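Local coordinates for protein argonaute (Methanocaldococcus jannaschii, PDB 5G5S) that cleaves single-stranded target DNA under the direction of short DNA guides and may defend the archaeon against invading genetic elements, at residues 165-170 against 252-257; 278-282 against 607-611; 374-379 against 463-469; 592-598 against 639-645. All blocks are in the same frame, centred on the assembly; numbering follows the deposited sequence. Where two conformers were deposited one is given.

Contact 1: 165-170 against 252-257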
loop_
_atom_site.group_PDB
_atom_site.type_symbol
_atom_site.label_atom_id
_atom_site.label_comp_id
_atom_site.label_asym_id
_atom_site.label_seq_id
_atom_site.Cartn_x
_atom_site.Cartn_y
_atom_site.Cartn_z
ATOM N N LYS A 165 -7.965 -23.646 -6.358
ATOM C CA LYS A 165 -7.029 -24.565 -5.703
ATOM C C LYS A 165 -6.693 -23.876 -4.377
ATOM O O LYS A 165 -6.372 -22.682 -4.384
ATOM C CB LYS A 165 -5.748 -24.746 -6.554
ATOM C CG LYS A 165 -4.760 -25.780 -6.000
ATOM C CD LYS A 165 -3.349 -25.592 -6.553
ATOM C CE LYS A 165 -3.098 -26.325 -7.849
ATOM N NZ LYS A 165 -1.757 -26.013 -8.405
ATOM N N HIS A 166 -6.817 -24.594 -3.247
ATOM C CA HIS A 166 -6.563 -24.026 -1.921
ATOM C C HIS A 166 -5.138 -23.503 -1.696
ATOM O O HIS A 166 -4.206 -23.898 -2.397
ATOM C CB HIS A 166 -6.961 -25.001 -0.831
ATOM C CG HIS A 166 -6.062 -26.181 -0.762
ATOM N ND1 HIS A 166 -6.369 -27.352 -1.426
ATOM C CD2 HIS A 166 -4.873 -26.327 -0.136
ATOM C CE1 HIS A 166 -5.391 -28.189 -1.141
ATOM N NE2 HIS A 166 -4.455 -27.608 -0.384
ATOM N N LEU A 167 -4.985 -22.644 -0.682
ATOM C CA LEU A 167 -3.740 -21.981 -0.314
ATOM C C LEU A 167 -2.506 -22.886 -0.093
ATOM O O LEU A 167 -1.445 -22.556 -0.623
ATOM C CB LEU A 167 -3.989 -20.960 0.819
ATOM C CG LEU A 167 -2.847 -20.075 1.318
ATOM C CD1 LEU A 167 -2.204 -19.281 0.196
ATOM C CD2 LEU A 167 -3.344 -19.140 2.397
ATOM N N TRP A 168 -2.651 -24.032 0.612
ATOM C CA TRP A 168 -1.538 -24.970 0.859
ATOM C C TRP A 168 -0.999 -25.676 -0.395
ATOM O O TRP A 168 0.224 -25.717 -0.575
ATOM C CB TRP A 168 -1.853 -25.955 1.999
ATOM C CG TRP A 168 -0.719 -26.859 2.423
ATOM C CD1 TRP A 168 -0.768 -28.216 2.564
ATOM C CD2 TRP A 168 0.627 -26.470 2.757
ATOM N NE1 TRP A 168 0.453 -28.696 2.981
ATOM C CE2 TRP A 168 1.327 -27.647 3.109
ATOM C CE3 TRP A 168 1.308 -25.240 2.808
ATOM C CZ2 TRP A 168 2.674 -27.628 3.510
ATOM C CZ3 TRP A 168 2.651 -25.228 3.159
ATOM C CH2 TRP A 168 3.316 -26.408 3.524
ATOM N N ASP A 169 -1.889 -26.222 -1.261
ATOM C CA ASP A 169 -1.467 -26.886 -2.507
ATOM C C ASP A 169 -0.956 -25.862 -3.492
ATOM O O ASP A 169 -0.018 -26.146 -4.245
ATOM C CB ASP A 169 -2.614 -27.680 -3.170
ATOM C CG ASP A 169 -2.777 -29.123 -2.714
ATOM O OD1 ASP A 169 -2.516 -29.406 -1.518
ATOM O OD2 ASP A 169 -3.289 -29.944 -3.515
ATOM N N PHE A 170 -1.574 -24.662 -3.486
ATOM C CA PHE A 170 -1.204 -23.566 -4.362
ATOM C C PHE A 170 0.248 -23.161 -4.131
ATOM O O PHE A 170 0.988 -22.962 -5.102
ATOM C CB PHE A 170 -2.180 -22.385 -4.195
ATOM C CG PHE A 170 -1.890 -21.235 -5.120
ATOM C CD1 PHE A 170 -2.292 -21.274 -6.451
ATOM C CD2 PHE A 170 -1.153 -20.143 -4.686
ATOM C CE1 PHE A 170 -1.996 -20.220 -7.319
ATOM C CE2 PHE A 170 -0.851 -19.098 -5.557
ATOM C CZ PHE A 170 -1.288 -19.135 -6.863
ATOM N N PRO A 252 -3.777 -23.464 6.105
ATOM C CA PRO A 252 -3.730 -23.043 4.687
ATOM C C PRO A 252 -4.480 -23.895 3.661
ATOM O O PRO A 252 -4.932 -23.353 2.656
ATOM C CB PRO A 252 -2.230 -22.928 4.389
ATOM C CG PRO A 252 -1.542 -23.612 5.527
ATOM C CD PRO A 252 -2.430 -23.400 6.705
ATOM N N GLN A 253 -4.665 -25.201 3.940
ATOM C CA GLN A 253 -5.428 -26.139 3.108
ATOM C C GLN A 253 -6.922 -25.761 3.058
ATOM O O GLN A 253 -7.593 -26.056 2.070
ATOM C CB GLN A 253 -5.268 -27.579 3.644
ATOM C CG GLN A 253 -5.551 -28.677 2.611
ATOM C CD GLN A 253 -5.310 -30.098 3.092
ATOM O OE1 GLN A 253 -4.467 -30.376 3.953
ATOM N NE2 GLN A 253 -5.997 -31.045 2.476
ATOM N N PHE A 254 -7.432 -25.118 4.130
ATOM C CA PHE A 254 -8.832 -24.725 4.292
ATOM C C PHE A 254 -9.176 -23.343 3.720
ATOM O O PHE A 254 -10.357 -22.980 3.688
ATOM C CB PHE A 254 -9.233 -24.789 5.787
ATOM C CG PHE A 254 -9.091 -26.103 6.540
ATOM C CD1 PHE A 254 -8.723 -27.274 5.882
ATOM C CD2 PHE A 254 -9.337 -26.168 7.906
ATOM C CE1 PHE A 254 -8.592 -28.477 6.579
ATOM C CE2 PHE A 254 -9.209 -27.375 8.602
ATOM C CZ PHE A 254 -8.836 -28.520 7.933
ATOM N N CYS A 255 -8.161 -22.572 3.278
ATOM C CA CYS A 255 -8.344 -21.212 2.771
ATOM C C CYS A 255 -8.076 -21.072 1.267
ATOM O O CYS A 255 -7.385 -21.908 0.673
ATOM C CB CYS A 255 -7.502 -20.220 3.575
ATOM S SG CYS A 255 -7.390 -20.595 5.348
ATOM N N ASN A 256 -8.600 -19.975 0.673
ATOM C CA ASN A 256 -8.412 -19.615 -0.736
ATOM C C ASN A 256 -8.002 -18.171 -0.907
ATOM O O ASN A 256 -8.587 -17.291 -0.277
ATOM C CB ASN A 256 -9.672 -19.851 -1.538
ATOM C CG ASN A 256 -10.060 -21.287 -1.596
ATOM O OD1 ASN A 256 -10.661 -21.814 -0.664
ATOM N ND2 ASN A 256 -9.684 -21.948 -2.679
ATOM N N LEU A 257 -7.039 -17.925 -1.811
ATOM C CA LEU A 257 -6.560 -16.586 -2.144
ATOM C C LEU A 257 -7.618 -15.816 -2.914
ATOM O O LEU A 257 -8.287 -16.383 -3.775
ATOM C CB LEU A 257 -5.275 -16.643 -2.966
ATOM C CG LEU A 257 -4.014 -16.974 -2.208
ATOM C CD1 LEU A 257 -3.001 -17.546 -3.132
ATOM C CD2 LEU A 257 -3.451 -15.748 -1.484
#
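L167 and C255 meet through a nearly straight backbone bond: L167 N donates to C255 O over 2.9 Å, at 171°. H166 holds the N-cap position, and two carbonyls of 252-257 accept from the first amides of the helix. W168 N turns to P252 O, 3.1 Å away, in a bent and weak bond. The H166 side chain lies alongside that of Q253, so that Q253 CG sits over one imidazole face, 3.7 Å from the ring centroid, as a CH-pi contact. From the same ring, NE2 donates weakly to D169 OD1, which also has a salt bridge to R173. Q253 NE2 is satisfied by F231 O and E233 O, and N256 ND2 by I163 O. Beside these polar bonds, L167 CD1 packs on L257 CG at 3.8 Å and F170 CD2 on L257 CD1 at 3.5 Å. Within the PAZ domain, helix 167-170 thus rests on the start of strand 255-260, with strands 150-163 and 185-188 adding I163 and I186 to the same apolar cluster.

Contact 2: 278-282 against 607-611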
loop_
_atom_site.group_PDB
_atom_site.type_symbol
_atom_site.label_atom_id
_atom_site.label_comp_id
_atom_site.label_asym_id
_atom_site.label_seq_id
_atom_site.Cartn_x
_atom_site.Cartn_y
_atom_site.Cartn_z
ATOM N N LEU A 278 -7.868 -3.293 -19.744
ATOM C CA LEU A 278 -8.610 -2.157 -20.282
ATOM C C LEU A 278 -8.106 -0.778 -19.844
ATOM O O LEU A 278 -7.701 -0.588 -18.706
ATOM C CB LEU A 278 -10.069 -2.301 -19.867
ATOM C CG LEU A 278 -11.136 -1.913 -20.879
ATOM C CD1 LEU A 278 -10.866 -2.597 -22.208
ATOM C CD2 LEU A 278 -12.499 -2.307 -20.343
ATOM N N SER A 279 -8.181 0.199 -20.746
ATOM C CA SER A 279 -7.756 1.573 -20.456
ATOM C C SER A 279 -8.792 2.299 -19.574
ATOM O O SER A 279 -9.927 1.833 -19.448
ATOM C CB SER A 279 -7.518 2.345 -21.753
ATOM O OG SER A 279 -8.738 2.658 -22.403
ATOM N N ASN A 280 -8.401 3.427 -18.960
ATOM C CA ASN A 280 -9.298 4.211 -18.115
ATOM C C ASN A 280 -10.517 4.740 -18.881
ATOM O O ASN A 280 -11.619 4.720 -18.335
ATOM C CB ASN A 280 -8.549 5.340 -17.409
ATOM C CG ASN A 280 -7.553 4.904 -16.353
ATOM O OD1 ASN A 280 -7.633 3.814 -15.783
ATOM N ND2 ASN A 280 -6.595 5.763 -16.055
ATOM N N GLU A 281 -10.324 5.154 -20.153
ATOM C CA GLU A 281 -11.392 5.633 -21.053
ATOM C C GLU A 281 -12.418 4.516 -21.308
ATOM O O GLU A 281 -13.622 4.748 -21.170
ATOM C CB GLU A 281 -10.815 6.129 -22.398
ATOM C CG GLU A 281 -9.940 7.375 -22.298
ATOM C CD GLU A 281 -8.453 7.172 -22.049
ATOM O OE1 GLU A 281 -8.067 6.147 -21.432
ATOM O OE2 GLU A 281 -7.672 8.071 -22.439
ATOM N N ASN A 282 -11.926 3.294 -21.630
ATOM C CA ASN A 282 -12.763 2.122 -21.877
ATOM C C ASN A 282 -13.478 1.628 -20.633
ATOM O O ASN A 282 -14.620 1.188 -20.730
ATOM C CB ASN A 282 -11.973 1.012 -22.536
ATOM C CG ASN A 282 -11.593 1.286 -23.964
ATOM O OD1 ASN A 282 -12.177 2.142 -24.649
ATOM N ND2 ASN A 282 -10.602 0.544 -24.445
ATOM N N VAL A 607 -10.696 8.099 -12.893
ATOM C CA VAL A 607 -10.530 9.217 -13.831
ATOM C C VAL A 607 -10.475 8.598 -15.224
ATOM O O VAL A 607 -9.616 7.757 -15.496
ATOM C CB VAL A 607 -9.305 10.123 -13.533
ATOM C CG1 VAL A 607 -9.398 11.431 -14.317
ATOM C CG2 VAL A 607 -9.180 10.411 -12.039
ATOM N N PHE A 608 -11.428 8.974 -16.092
ATOM C CA PHE A 608 -11.531 8.417 -17.434
ATOM C C PHE A 608 -10.495 9.051 -18.384
ATOM O O PHE A 608 -10.857 9.790 -19.303
ATOM C CB PHE A 608 -12.983 8.511 -17.961
ATOM C CG PHE A 608 -14.101 7.983 -17.073
ATOM C CD1 PHE A 608 -13.834 7.086 -16.036
ATOM C CD2 PHE A 608 -15.425 8.340 -17.311
ATOM C CE1 PHE A 608 -14.863 6.610 -15.218
ATOM C CE2 PHE A 608 -16.457 7.834 -16.516
ATOM C CZ PHE A 608 -16.171 6.972 -15.478
ATOM N N THR A 609 -9.193 8.776 -18.118
ATOM C CA THR A 609 -8.049 9.276 -18.889
ATOM C C THR A 609 -6.782 8.419 -18.767
ATOM O O THR A 609 -6.574 7.737 -17.761
ATOM C CB THR A 609 -7.734 10.752 -18.545
ATOM O OG1 THR A 609 -6.824 11.242 -19.529
ATOM C CG2 THR A 609 -7.120 10.936 -17.134
ATOM N N SER A 610 -5.896 8.544 -19.753
ATOM C CA SER A 610 -4.599 7.871 -19.758
ATOM C C SER A 610 -3.504 8.864 -19.346
ATOM O O SER A 610 -2.340 8.481 -19.202
ATOM C CB SER A 610 -4.308 7.262 -21.124
ATOM O OG SER A 610 -5.254 6.244 -21.408
ATOM N N ASP A 611 -3.889 10.134 -19.135
ATOM C CA ASP A 611 -2.990 11.197 -18.683
ATOM C C ASP A 611 -2.643 11.002 -17.186
ATOM O O ASP A 611 -3.368 10.323 -16.453
ATOM C CB ASP A 611 -3.602 12.586 -18.964
ATOM C CG ASP A 611 -2.661 13.776 -18.801
ATOM O OD1 ASP A 611 -1.417 13.569 -18.828
ATOM O OD2 ASP A 611 -3.164 14.914 -18.640
#
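Two neighbouring side chains, N280 and E281, reach the 607-611 loop at T609 and S610. The N280 amide, with CG beside the backbone N (chi1 -68°), meets T609 end-on: ND2 lies 2.6 Å from T609 O, nearly along the C=O axis, and the acceptor stays within 9° of the amide plane. N280 OD1 accepts from S633 N, so both ends of the amide are engaged, and N280 CB lies 3.3 Å from V607 O. E281 instead folds back at chi2 (89°), which carries its carboxylate over to the S610 hydroxyl. There S610 OG donates across 2.8 Å to E281 OE1, which receives it on its syn lone pair. F608 turns its ring away toward I287 and N288, farther along helix 280-293. Three small motifs frame the contact: an N-cap, where S279 OG accepts weakly from N282 N, an inverse gamma turn centred on F608, and an ST turn from T609 OG1 to D611 N. Together they join the start of helix 280-293 to a loop of the Piwi family region.

Contact 3: 374-379 against 463-469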
loop_
_atom_site.group_PDB
_atom_site.type_symbol
_atom_site.label_atom_id
_atom_site.label_comp_id
_atom_site.label_asym_id
_atom_site.label_seq_id
_atom_site.Cartn_x
_atom_site.Cartn_y
_atom_site.Cartn_z
ATOM N N ALA A 374 27.545 -14.660 -21.732
ATOM C CA ALA A 374 26.793 -13.409 -21.829
ATOM C C ALA A 374 26.478 -12.823 -20.447
ATOM O O ALA A 374 26.477 -11.600 -20.297
ATOM C CB ALA A 374 25.516 -13.624 -22.629
ATOM N N ILE A 375 26.227 -13.697 -19.439
ATOM C CA ILE A 375 25.942 -13.322 -18.046
ATOM C C ILE A 375 27.187 -12.682 -17.417
ATOM O O ILE A 375 27.083 -11.587 -16.863
ATOM C CB ILE A 375 25.393 -14.535 -17.227
ATOM C CG1 ILE A 375 23.938 -14.861 -17.627
ATOM C CG2 ILE A 375 25.508 -14.313 -15.704
ATOM C CD1 ILE A 375 23.504 -16.331 -17.409
ATOM N N LYS A 376 28.358 -13.355 -17.533
ATOM C CA LYS A 376 29.648 -12.902 -17.004
ATOM C C LYS A 376 30.036 -11.536 -17.563
ATOM O O LYS A 376 30.275 -10.614 -16.781
ATOM C CB LYS A 376 30.755 -13.940 -17.271
ATOM N N ASP A 377 30.025 -11.396 -18.910
ATOM C CA ASP A 377 30.347 -10.165 -19.638
ATOM C C ASP A 377 29.410 -8.975 -19.323
ATOM O O ASP A 377 29.802 -7.831 -19.547
ATOM C CB ASP A 377 30.433 -10.438 -21.153
ATOM C CG ASP A 377 31.625 -11.283 -21.596
ATOM O OD1 ASP A 377 32.040 -12.185 -20.828
ATOM O OD2 ASP A 377 32.115 -11.071 -22.729
ATOM N N LYS A 378 28.200 -9.242 -18.781
ATOM C CA LYS A 378 27.219 -8.222 -18.394
ATOM C C LYS A 378 27.451 -7.729 -16.957
ATOM O O LYS A 378 27.370 -6.526 -16.706
ATOM C CB LYS A 378 25.784 -8.748 -18.560
ATOM C CG LYS A 378 25.081 -8.226 -19.803
ATOM C CD LYS A 378 24.202 -7.014 -19.504
ATOM C CE LYS A 378 23.655 -6.433 -20.782
ATOM N NZ LYS A 378 22.973 -5.138 -20.550
ATOM N N VAL A 379 27.722 -8.667 -16.021
ATOM C CA VAL A 379 28.016 -8.417 -14.601
ATOM C C VAL A 379 29.391 -7.697 -14.488
ATOM O O VAL A 379 29.529 -6.769 -13.691
ATOM C CB VAL A 379 27.968 -9.751 -13.791
ATOM C CG1 VAL A 379 28.477 -9.585 -12.362
ATOM C CG2 VAL A 379 26.570 -10.357 -13.796
ATOM N N TRP A 463 17.211 -12.359 -16.322
ATOM C CA TRP A 463 18.201 -12.402 -17.399
ATOM C C TRP A 463 17.655 -12.079 -18.784
ATOM O O TRP A 463 18.307 -11.340 -19.524
ATOM C CB TRP A 463 18.999 -13.716 -17.405
ATOM C CG TRP A 463 20.015 -13.788 -18.510
ATOM C CD1 TRP A 463 20.028 -14.668 -19.552
ATOM C CD2 TRP A 463 21.077 -12.856 -18.758
ATOM N NE1 TRP A 463 21.067 -14.377 -20.404
ATOM C CE2 TRP A 463 21.722 -13.263 -19.945
ATOM C CE3 TRP A 463 21.559 -11.720 -18.078
ATOM C CZ2 TRP A 463 22.835 -12.590 -20.460
ATOM C CZ3 TRP A 463 22.655 -11.049 -18.594
ATOM C CH2 TRP A 463 23.276 -11.480 -19.774
ATOM N N GLU A 464 16.465 -12.624 -19.129
ATOM C CA GLU A 464 15.801 -12.400 -20.422
ATOM C C GLU A 464 15.675 -10.905 -20.729
ATOM O O GLU A 464 16.010 -10.478 -21.836
ATOM C CB GLU A 464 14.418 -13.083 -20.476
ATOM C CG GLU A 464 14.462 -14.604 -20.509
ATOM C CD GLU A 464 14.094 -15.289 -19.204
ATOM O OE1 GLU A 464 14.646 -14.904 -18.147
ATOM O OE2 GLU A 464 13.267 -16.229 -19.245
ATOM N N ASN A 465 15.260 -10.116 -19.729
ATOM C CA ASN A 465 15.111 -8.669 -19.844
ATOM C C ASN A 465 16.460 -7.932 -19.902
ATOM O O ASN A 465 16.613 -7.025 -20.725
ATOM C CB ASN A 465 14.226 -8.130 -18.719
ATOM C CG ASN A 465 12.786 -8.590 -18.782
ATOM O OD1 ASN A 465 12.142 -8.603 -19.846
ATOM N ND2 ASN A 465 12.241 -8.945 -17.625
ATOM N N TRP A 466 17.437 -8.327 -19.049
ATOM C CA TRP A 466 18.765 -7.705 -19.006
ATOM C C TRP A 466 19.602 -7.948 -20.264
ATOM O O TRP A 466 20.384 -7.074 -20.635
ATOM C CB TRP A 466 19.539 -8.123 -17.744
ATOM C CG TRP A 466 20.597 -7.148 -17.296
ATOM C CD1 TRP A 466 20.693 -5.827 -17.626
ATOM C CD2 TRP A 466 21.685 -7.418 -16.396
ATOM N NE1 TRP A 466 21.792 -5.265 -17.015
ATOM C CE2 TRP A 466 22.414 -6.217 -16.250
ATOM C CE3 TRP A 466 22.131 -8.566 -15.720
ATOM C CZ2 TRP A 466 23.563 -6.131 -15.455
ATOM C CZ3 TRP A 466 23.266 -8.478 -14.929
ATOM C CH2 TRP A 466 23.971 -7.273 -14.805
ATOM N N ARG A 467 19.438 -9.122 -20.918
ATOM C CA ARG A 467 20.149 -9.507 -22.144
ATOM C C ARG A 467 19.795 -8.571 -23.315
ATOM O O ARG A 467 20.676 -8.221 -24.102
ATOM C CB ARG A 467 19.840 -10.973 -22.494
ATOM C CG ARG A 467 20.708 -11.572 -23.609
ATOM C CD ARG A 467 20.343 -13.010 -23.955
ATOM N NE ARG A 467 18.992 -13.128 -24.514
ATOM C CZ ARG A 467 17.935 -13.576 -23.842
ATOM N NH1 ARG A 467 18.059 -13.966 -22.580
ATOM N NH2 ARG A 467 16.747 -13.635 -24.426
ATOM N N LYS A 468 18.519 -8.153 -23.398
ATOM C CA LYS A 468 17.980 -7.252 -24.424
ATOM C C LYS A 468 18.244 -5.759 -24.142
ATOM O O LYS A 468 17.956 -4.926 -25.004
ATOM C CB LYS A 468 16.471 -7.502 -24.607
ATOM N N ASP A 469 18.777 -5.420 -22.948
ATOM C CA ASP A 469 19.072 -4.044 -22.531
ATOM C C ASP A 469 20.323 -3.487 -23.238
ATOM O O ASP A 469 21.426 -3.498 -22.678
ATOM C CB ASP A 469 19.179 -3.963 -20.993
ATOM C CG ASP A 469 19.480 -2.587 -20.432
ATOM O OD1 ASP A 469 18.707 -1.645 -20.723
ATOM O OD2 ASP A 469 20.463 -2.461 -19.667
#
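Helices 374-379 and 463-467 cross at 64° with their segment axes 11.3 Å apart, a separation filled by two tryptophans and the long K378 side chain. Both belong to the Rossmann-like Mid domain, a four-stranded parallel sheet flanked by helices; strand 428-434 lends I433 to V379, W463 and W466 alike. W463 lies with one indole face under I375, whose CG1 stands over the six-membered ring, 3.6 Å from its centroid and 13° off the normal. The far rim of the same indole touches the helix backbone, W463 CH2 coming to 3.2 Å from A374 O, and A374 CB covers CZ2. On the opposite face lies the CB of R467, so the indole is sandwiched between the two helices. K378 runs past the edge of W463 and then, bent at chi2 (-96°), continues over W466 in the direction opposed to that side chain. Its CD sits above the five-membered ring, 3.8 Å from the centroid, and NZ makes an off-centre cation-pi contact with it. W466 is fixed in turn by NE1, which bonds to T475 OG1, and T475 also bonds D469 OD2. The ammonium group thus ends among acceptors: Y337 OH and W466 O are weak partners, K378 NZ makes a long salt bridge with D469 OD2 at 3.8 Å, and K378 NZ donates to D469 O at 3.1 Å.

Contact 4: 592-598 against 639-645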
loop_
_atom_site.group_PDB
_atom_site.type_symbol
_atom_site.label_atom_id
_atom_site.label_comp_id
_atom_site.label_asym_id
_atom_site.label_seq_id
_atom_site.Cartn_x
_atom_site.Cartn_y
_atom_site.Cartn_z
ATOM N N SER A 592 5.195 21.819 18.937
ATOM C CA SER A 592 5.350 21.372 17.575
ATOM C C SER A 592 4.068 21.471 16.820
ATOM O O SER A 592 2.992 21.348 17.398
ATOM C CB SER A 592 5.814 19.915 17.563
ATOM O OG SER A 592 7.135 19.784 18.063
ATOM N N ASN A 593 4.186 21.658 15.509
ATOM C CA ASN A 593 3.063 21.652 14.584
ATOM C C ASN A 593 2.979 20.204 14.069
ATOM O O ASN A 593 3.923 19.702 13.451
ATOM C CB ASN A 593 3.298 22.636 13.453
ATOM C CG ASN A 593 2.145 22.742 12.490
ATOM O OD1 ASN A 593 1.163 23.444 12.737
ATOM N ND2 ASN A 593 2.274 22.107 11.330
ATOM N N ILE A 594 1.888 19.509 14.415
ATOM C CA ILE A 594 1.664 18.126 14.010
ATOM C C ILE A 594 0.548 18.092 12.997
ATOM O O ILE A 594 -0.585 18.497 13.281
ATOM C CB ILE A 594 1.405 17.162 15.206
ATOM C CG1 ILE A 594 2.477 17.274 16.333
ATOM C CG2 ILE A 594 1.196 15.716 14.729
ATOM C CD1 ILE A 594 3.975 16.875 15.972
ATOM N N GLU A 595 0.876 17.632 11.796
ATOM C CA GLU A 595 -0.113 17.511 10.737
ATOM C C GLU A 595 -0.305 16.066 10.337
ATOM O O GLU A 595 0.602 15.245 10.502
ATOM C CB GLU A 595 0.230 18.392 9.542
ATOM C CG GLU A 595 0.018 19.869 9.828
ATOM C CD GLU A 595 0.424 20.794 8.699
ATOM O OE1 GLU A 595 0.553 20.309 7.554
ATOM O OE2 GLU A 595 0.626 22.001 8.960
ATOM N N VAL A 596 -1.517 15.752 9.881
ATOM C CA VAL A 596 -1.913 14.432 9.425
ATOM C C VAL A 596 -2.835 14.537 8.215
ATOM O O VAL A 596 -3.745 15.366 8.172
ATOM C CB VAL A 596 -2.423 13.476 10.561
ATOM C CG1 VAL A 596 -3.738 13.951 11.175
ATOM C CG2 VAL A 596 -2.536 12.033 10.075
ATOM N N ILE A 597 -2.537 13.740 7.201
ATOM C CA ILE A 597 -3.333 13.634 5.997
ATOM C C ILE A 597 -3.543 12.137 5.735
ATOM O O ILE A 597 -2.648 11.328 5.989
ATOM C CB ILE A 597 -2.729 14.434 4.806
ATOM C CG1 ILE A 597 -3.818 14.723 3.716
ATOM C CG2 ILE A 597 -1.455 13.759 4.248
ATOM C CD1 ILE A 597 -3.500 15.775 2.608
ATOM N N SER A 598 -4.739 11.776 5.278
ATOM C CA SER A 598 -5.089 10.399 4.961
ATOM C C SER A 598 -4.825 10.151 3.475
ATOM O O SER A 598 -5.251 10.935 2.627
ATOM C CB SER A 598 -6.543 10.115 5.331
ATOM O OG SER A 598 -6.986 8.867 4.826
ATOM N N SER A 639 -7.481 12.781 1.864
ATOM C CA SER A 639 -8.600 13.181 2.707
ATOM C C SER A 639 -8.129 13.665 4.063
ATOM O O SER A 639 -7.062 13.264 4.538
ATOM C CB SER A 639 -9.525 11.977 2.897
ATOM O OG SER A 639 -10.665 12.286 3.676
ATOM N N THR A 640 -8.996 14.454 4.723
ATOM C CA THR A 640 -8.886 14.967 6.093
ATOM C C THR A 640 -7.492 15.390 6.536
ATOM O O THR A 640 -6.843 14.732 7.342
ATOM C CB THR A 640 -9.731 14.144 7.105
ATOM O OG1 THR A 640 -9.255 14.312 8.447
ATOM C CG2 THR A 640 -9.792 12.696 6.782
ATOM N N TRP A 641 -7.042 16.501 5.971
ATOM C CA TRP A 641 -5.778 17.117 6.306
ATOM C C TRP A 641 -6.055 17.940 7.568
ATOM O O TRP A 641 -6.887 18.859 7.554
ATOM C CB TRP A 641 -5.312 17.974 5.125
ATOM C CG TRP A 641 -3.950 18.593 5.260
ATOM C CD1 TRP A 641 -2.954 18.242 6.135
ATOM C CD2 TRP A 641 -3.432 19.671 4.469
ATOM N NE1 TRP A 641 -1.833 19.005 5.905
ATOM C CE2 TRP A 641 -2.107 19.910 4.899
ATOM C CE3 TRP A 641 -3.967 20.470 3.444
ATOM C CZ2 TRP A 641 -1.330 20.953 4.378
ATOM C CZ3 TRP A 641 -3.185 21.478 2.906
ATOM C CH2 TRP A 641 -1.877 21.700 3.360
ATOM N N LEU A 642 -5.437 17.533 8.676
ATOM C CA LEU A 642 -5.609 18.142 9.993
ATOM C C LEU A 642 -4.328 18.760 10.510
ATOM O O LEU A 642 -3.238 18.305 10.178
ATOM C CB LEU A 642 -6.117 17.099 11.008
ATOM C CG LEU A 642 -7.474 16.436 10.709
ATOM C CD1 LEU A 642 -7.633 15.140 11.492
ATOM C CD2 LEU A 642 -8.635 17.407 10.958
ATOM N N ARG A 643 -4.466 19.800 11.336
ATOM C CA ARG A 643 -3.347 20.507 11.939
ATOM C C ARG A 643 -3.557 20.671 13.430
ATOM O O ARG A 643 -4.556 21.261 13.845
ATOM C CB ARG A 643 -3.145 21.873 11.262
ATOM C CG ARG A 643 -2.069 22.729 11.932
ATOM C CD ARG A 643 -1.907 24.049 11.243
ATOM N NE ARG A 643 -1.324 23.899 9.909
ATOM C CZ ARG A 643 -1.443 24.793 8.937
ATOM N NH1 ARG A 643 -2.135 25.906 9.132
ATOM N NH2 ARG A 643 -0.892 24.569 7.752
ATOM N N PHE A 644 -2.600 20.162 14.231
ATOM C CA PHE A 644 -2.585 20.313 15.689
ATOM C C PHE A 644 -1.432 21.239 16.007
ATOM O O PHE A 644 -0.275 20.910 15.747
ATOM C CB PHE A 644 -2.467 18.958 16.426
ATOM C CG PHE A 644 -3.587 18.014 16.057
ATOM C CD1 PHE A 644 -3.470 17.165 14.960
ATOM C CD2 PHE A 644 -4.787 18.022 16.765
ATOM C CE1 PHE A 644 -4.524 16.331 14.589
ATOM C CE2 PHE A 644 -5.832 17.167 16.408
ATOM C CZ PHE A 644 -5.688 16.314 15.335
ATOM N N ASN A 645 -1.761 22.419 16.526
ATOM C CA ASN A 645 -0.804 23.476 16.831
ATOM C C ASN A 645 -1.317 24.290 18.026
ATOM O O ASN A 645 -2.481 24.707 18.027
ATOM C CB ASN A 645 -0.641 24.387 15.576
ATOM C CG ASN A 645 0.515 25.368 15.597
ATOM O OD1 ASN A 645 0.858 25.946 16.618
ATOM N ND2 ASN A 645 1.093 25.649 14.437
#
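I594 with F644 and V596 with L642 are hydrogen-bonded pairs of two antiparallel strands in the mixed sheet of the RNase H-like PIWI fold. A beta bulge then shifts the register by one before S598 pairs with S639. The tight part surrounds the buried E595 carboxylate. R643 grips it side-on, NE and NH2 both reaching E595 OE2, with NE at 2.9 Å; N593 ND2 donates to that oxygen as well, so three N-H groups hold one atom. None lies in the carboxylate plane: both R643 nitrogens come from one side, N593 ND2 from the other. The other oxygen accepts from W641 NE1 and Y499 OH, probably favouring the ionised form. On the other face, V596 CG1 touches L642 CB at 3.9 Å, and F644 packs under helix 577-590. Looser are the strand ends, where T640 and N645 are exposed. Even there a side-chain bond spans the two strands: with CG anti to the backbone N (chi1 -168°), N645 presents ND2 to N593 OD1 at 2.8 Å, the amide planes 68° apart.

The four contacts illustrate how a bilobal Argonaute is built from both local and long-range closures. Contacts 1 and 3 lie in the PAZ and Mid domains, which hold the two ends of the guide; their centres are 36 Å apart. In contact 1 the side chain of C255 is about 7 Å from that of Y196, which meets the guide 3'-end, while W466 of contact 3 is about 10 Å from Q459 at the 5'-phosphate site, side chain to side chain. Contact 4 lies nearest the probable catalytic centre, S598 being about 6 Å from D572 between side chains. Contact 2, 32 Å from contact 4 between centres, lies away from these sites; its segments alternate with those of contact 4 along the chain, and it encloses contact 3.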